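Local atomic coordinates of Syntaxin1 (Monosiga brevicollis, PDB entry 2XHE), a protein that probably acts as a syntaxin-type SNARE, a membrane-anchored receptor that pairs with other SNARE proteins in vesicle fusion. Residues D45-V50 / L133-S138. Residues are numbered along the deposited sequence; the frame is centred on the assembly and turned at random.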
ATOM      1  N   ASP B  45      22.503  27.232   0.200  1.00 95.65           N
ATOM      2  CA  ASP B  45      22.354  27.250   1.649  1.00 89.21           C
ATOM      3  C   ASP B  45      21.342  26.217   2.117  1.00 92.87           C
ATOM      4  O   ASP B  45      21.550  25.567   3.140  1.00 90.76           O
ATOM      5  CB  ASP B  45      21.971  28.633   2.167  1.00 97.89           C
ATOM      6  CG  ASP B  45      22.245  28.787   3.659  1.00122.48           C
ATOM      7  OD1 ASP B  45      22.775  27.833   4.279  1.00122.55           O
ATOM      8  OD2 ASP B  45      21.941  29.864   4.214  1.00138.41           O
ATOM      9  N   PHE B  46      20.245  26.070   1.371  1.00 97.68           N
ATOM     10  CA  PHE B  46      19.203  25.103   1.723  1.00 94.52           C
ATOM     11  C   PHE B  46      19.705  23.650   1.784  1.00 88.89           C
ATOM     12  O   PHE B  46      19.555  22.975   2.811  1.00 83.84           O
ATOM     13  CB  PHE B  46      18.002  25.222   0.781  1.00 96.10           C
ATOM     14  CG  PHE B  46      17.019  24.093   0.908  1.00 94.42           C
ATOM     15  CD1 PHE B  46      16.063  24.097   1.909  1.00 95.56           C
ATOM     16  CD2 PHE B  46      17.056  23.021   0.031  1.00 91.77           C
ATOM     17  CE1 PHE B  46      15.161  23.056   2.032  1.00 92.00           C
ATOM     18  CE2 PHE B  46      16.161  21.980   0.149  1.00 91.35           C
ATOM     19  CZ  PHE B  46      15.211  21.998   1.151  1.00 92.59           C
ATOM     20  N   PHE B  47      20.302  23.162   0.701  1.00 81.56           N
ATOM     21  CA  PHE B  47      20.794  21.782   0.700  1.00 88.33           C
ATOM     22  C   PHE B  47      21.845  21.552   1.783  1.00 88.92           C
ATOM     23  O   PHE B  47      22.083  20.414   2.215  1.00 86.86           O
ATOM     24  CB  PHE B  47      21.301  21.374  -0.679  1.00 78.78           C
ATOM     25  CG  PHE B  47      20.206  21.158  -1.668  1.00 81.99           C
ATOM     26  CD1 PHE B  47      19.597  19.916  -1.783  1.00 81.23           C
ATOM     27  CD2 PHE B  47      19.755  22.202  -2.461  1.00 80.03           C
ATOM     28  CE1 PHE B  47      18.581  19.711  -2.688  1.00 77.71           C
ATOM     29  CE2 PHE B  47      18.740  22.004  -3.369  1.00 79.32           C
ATOM     30  CZ  PHE B  47      18.151  20.753  -3.483  1.00 82.25           C
ATOM     31  N   ASN B  48      22.456  22.655   2.210  1.00 74.59           N
ATOM     32  CA  ASN B  48      23.337  22.698   3.361  1.00 66.35           C
ATOM     33  C   ASN B  48      22.617  22.332   4.659  1.00 79.02           C
ATOM     34  O   ASN B  48      23.076  21.472   5.418  1.00 75.71           O
ATOM     35  CB  ASN B  48      23.868  24.112   3.491  1.00 85.13           C
ATOM     36  CG  ASN B  48      25.362  24.180   3.444  1.00 99.60           C
ATOM     37  OD1 ASN B  48      26.002  23.578   2.576  1.00100.98           O
ATOM     38  ND2 ASN B  48      25.940  24.936   4.374  1.00101.32           N
ATOM     39  N   ARG B  49      21.493  23.002   4.922  1.00 82.86           N
ATOM     40  CA  ARG B  49      20.742  22.747   6.143  1.00 87.08           C
ATOM     41  C   ARG B  49      20.268  21.300   6.193  1.00 94.90           C
ATOM     42  O   ARG B  49      20.330  20.658   7.244  1.00 99.26           O
ATOM     43  CB  ARG B  49      19.520  23.662   6.281  1.00 93.42           C
ATOM     44  CG  ARG B  49      19.645  25.054   5.705  1.00 96.19           C
ATOM     45  CD  ARG B  49      18.565  25.942   6.307  1.00 92.10           C
ATOM     46  NE  ARG B  49      18.957  26.372   7.640  1.00 94.40           N
ATOM     47  CZ  ARG B  49      19.559  27.532   7.880  1.00106.31           C
ATOM     48  NH1 ARG B  49      19.791  28.362   6.868  1.00104.43           N
ATOM     49  NH2 ARG B  49      19.917  27.873   9.118  1.00106.04           N
ATOM     50  N   VAL B  50      19.773  20.775   5.076  1.00 83.73           N
ATOM     51  CA  VAL B  50      19.236  19.423   5.149  1.00 85.25           C
ATOM     52  C   VAL B  50      20.333  18.360   5.270  1.00 76.61           C
ATOM     53  O   VAL B  50      20.161  17.369   5.989  1.00 66.11           O
ATOM     54  CB  VAL B  50      18.111  19.113   4.101  1.00102.94           C
ATOM     55  CG1 VAL B  50      16.962  20.108   4.257  1.00 96.09           C
ATOM     56  CG2 VAL B  50      18.619  19.121   2.689  1.00 45.47           C
ATOM     57  N   LEU B 133      10.090  25.143  -4.549  1.00 95.46           N
ATOM     58  CA  LEU B 133       9.201  25.028  -3.396  1.00 91.51           C
ATOM     59  C   LEU B 133       8.726  23.588  -3.157  1.00 89.87           C
ATOM     60  O   LEU B 133       8.556  23.167  -2.009  1.00 88.94           O
ATOM     61  CB  LEU B 133       8.016  25.999  -3.528  1.00 85.46           C
ATOM     62  CG  LEU B 133       6.961  25.979  -2.420  1.00 90.38           C
ATOM     63  CD1 LEU B 133       7.590  26.185  -1.062  1.00 92.05           C
ATOM     64  CD2 LEU B 133       5.911  27.034  -2.674  1.00102.45           C
ATOM     65  N   ARG B 134       8.524  22.834  -4.235  1.00 80.90           N
ATOM     66  CA  ARG B 134       8.169  21.422  -4.117  1.00 77.06           C
ATOM     67  C   ARG B 134       9.240  20.639  -3.356  1.00 81.41           C
ATOM     68  O   ARG B 134       8.927  19.910  -2.408  1.00 74.97           O
ATOM     69  CB  ARG B 134       7.939  20.806  -5.496  1.00 81.67           C
ATOM     70  CG  ARG B 134       6.633  21.226  -6.166  1.00 90.04           C
ATOM     71  CD  ARG B 134       6.544  20.662  -7.579  1.00 88.82           C
ATOM     72  NE  ARG B 134       6.792  19.224  -7.587  1.00 82.19           N
ATOM     73  CZ  ARG B 134       7.384  18.573  -8.583  1.00 78.23           C
ATOM     74  NH1 ARG B 134       7.795  19.236  -9.657  1.00 80.27           N
ATOM     75  NH2 ARG B 134       7.574  17.264  -8.498  1.00 69.72           N
ATOM     76  N   ILE B 135      10.498  20.799  -3.782  1.00 77.86           N
ATOM     77  CA  ILE B 135      11.648  20.172  -3.134  1.00 72.07           C
ATOM     78  C   ILE B 135      11.762  20.590  -1.675  1.00 78.63           C
ATOM     79  O   ILE B 135      11.926  19.754  -0.790  1.00 85.14           O
ATOM     80  CB  ILE B 135      12.959  20.521  -3.865  1.00 76.48           C
ATOM     81  CG1 ILE B 135      13.067  19.720  -5.162  1.00 74.98           C
ATOM     82  CG2 ILE B 135      14.175  20.245  -2.986  1.00 72.35           C
ATOM     83  CD1 ILE B 135      14.022  20.308  -6.168  1.00 65.71           C
ATOM     84  N   ARG B 136      11.672  21.889  -1.425  1.00 78.84           N
ATOM     85  CA  ARG B 136      11.729  22.391  -0.060  1.00 88.19           C
ATOM     86  C   ARG B 136      10.676  21.725   0.827  1.00 85.67           C
ATOM     87  O   ARG B 136      10.960  21.330   1.958  1.00 81.51           O
ATOM     88  CB  ARG B 136      11.541  23.910  -0.043  1.00100.59           C
ATOM     89  CG  ARG B 136      12.622  24.693  -0.777  1.00 97.05           C
ATOM     90  CD  ARG B 136      12.307  26.187  -0.798  1.00 94.76           C
ATOM     91  NE  ARG B 136      13.515  26.973  -0.586  1.00101.35           N
ATOM     92  CZ  ARG B 136      13.979  27.318   0.610  1.00 94.45           C
ATOM     93  NH1 ARG B 136      13.320  26.955   1.701  1.00 88.36           N
ATOM     94  NH2 ARG B 136      15.101  28.020   0.709  1.00 91.13           N
ATOM     95  N   GLN B 137       9.458  21.600   0.305  1.00 87.93           N
ATOM     96  CA  GLN B 137       8.350  21.036   1.067  1.00 81.94           C
ATOM     97  C   GLN B 137       8.503  19.548   1.364  1.00 78.21           C
ATOM     98  O   GLN B 137       8.213  19.115   2.476  1.00 81.34           O
ATOM     99  CB  GLN B 137       7.019  21.316   0.377  1.00 86.34           C
ATOM    100  CG  GLN B 137       6.543  22.748   0.558  1.00 92.13           C
ATOM    101  CD  GLN B 137       5.323  23.086  -0.282  1.00 90.45           C
ATOM    102  OE1 GLN B 137       4.924  22.321  -1.167  1.00 92.18           O
ATOM    103  NE2 GLN B 137       4.734  24.247  -0.014  1.00 80.70           N
ATOM    104  N   SER B 138       8.969  18.764   0.394  1.00 68.35           N
ATOM    105  CA  SER B 138       9.188  17.342   0.658  1.00 67.65           C
ATOM    106  C   SER B 138      10.368  17.094   1.594  1.00 78.96           C
ATOM    107  O   SER B 138      10.318  16.183   2.419  1.00 88.03           O
ATOM    108  CB  SER B 138       9.311  16.525  -0.627  1.00 64.74           C
ATOM    109  OG  SER B 138      10.182  17.144  -1.539  1.00 79.40           O
TER
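Phe46 reaches from helix 44-72 to Ile135 and Arg136 of helix 131-171, a largely apolar helix-to-helix contact near the N-terminal ends of both helices, with an arginine laid along the ring. The short segments run nearly parallel, at 14°, with axes 11.7 Å apart, a gap that a long flat side chain can span. With CG anti to the backbone N (chi1 169°), the Phe46 ring extends across until CZ lies 3.7 Å from Arg136 CA. The Arg136 side chain runs back alongside the ring: its CG sits over one face, a CH-pi contact 4.3 Å from the centroid, while its guanidinium, turned 40° from the ring plane, takes Phe46 CD1 over one face, near its rim. Arginine suits this place because its CG can lie over the ring while NH1 goes on to hydrogen-bond Asn115 OD1. The branched Ile135 offers CG2 to both aromatics, 4.1 Å from Phe46 CE2 and 4.0 Å from Phe47 CZ. Phe47, partly exposed, meets an aromatic side chain of the other protein in the assembly, so this contact borders that interface. Ile111 of helix 80-116, the middle helix, packs against Phe46 and Arg136. Such side-by-side packing is characteristic of the up-down-up three-helix Habc bundle of syntaxins, whose first and third helices run parallel.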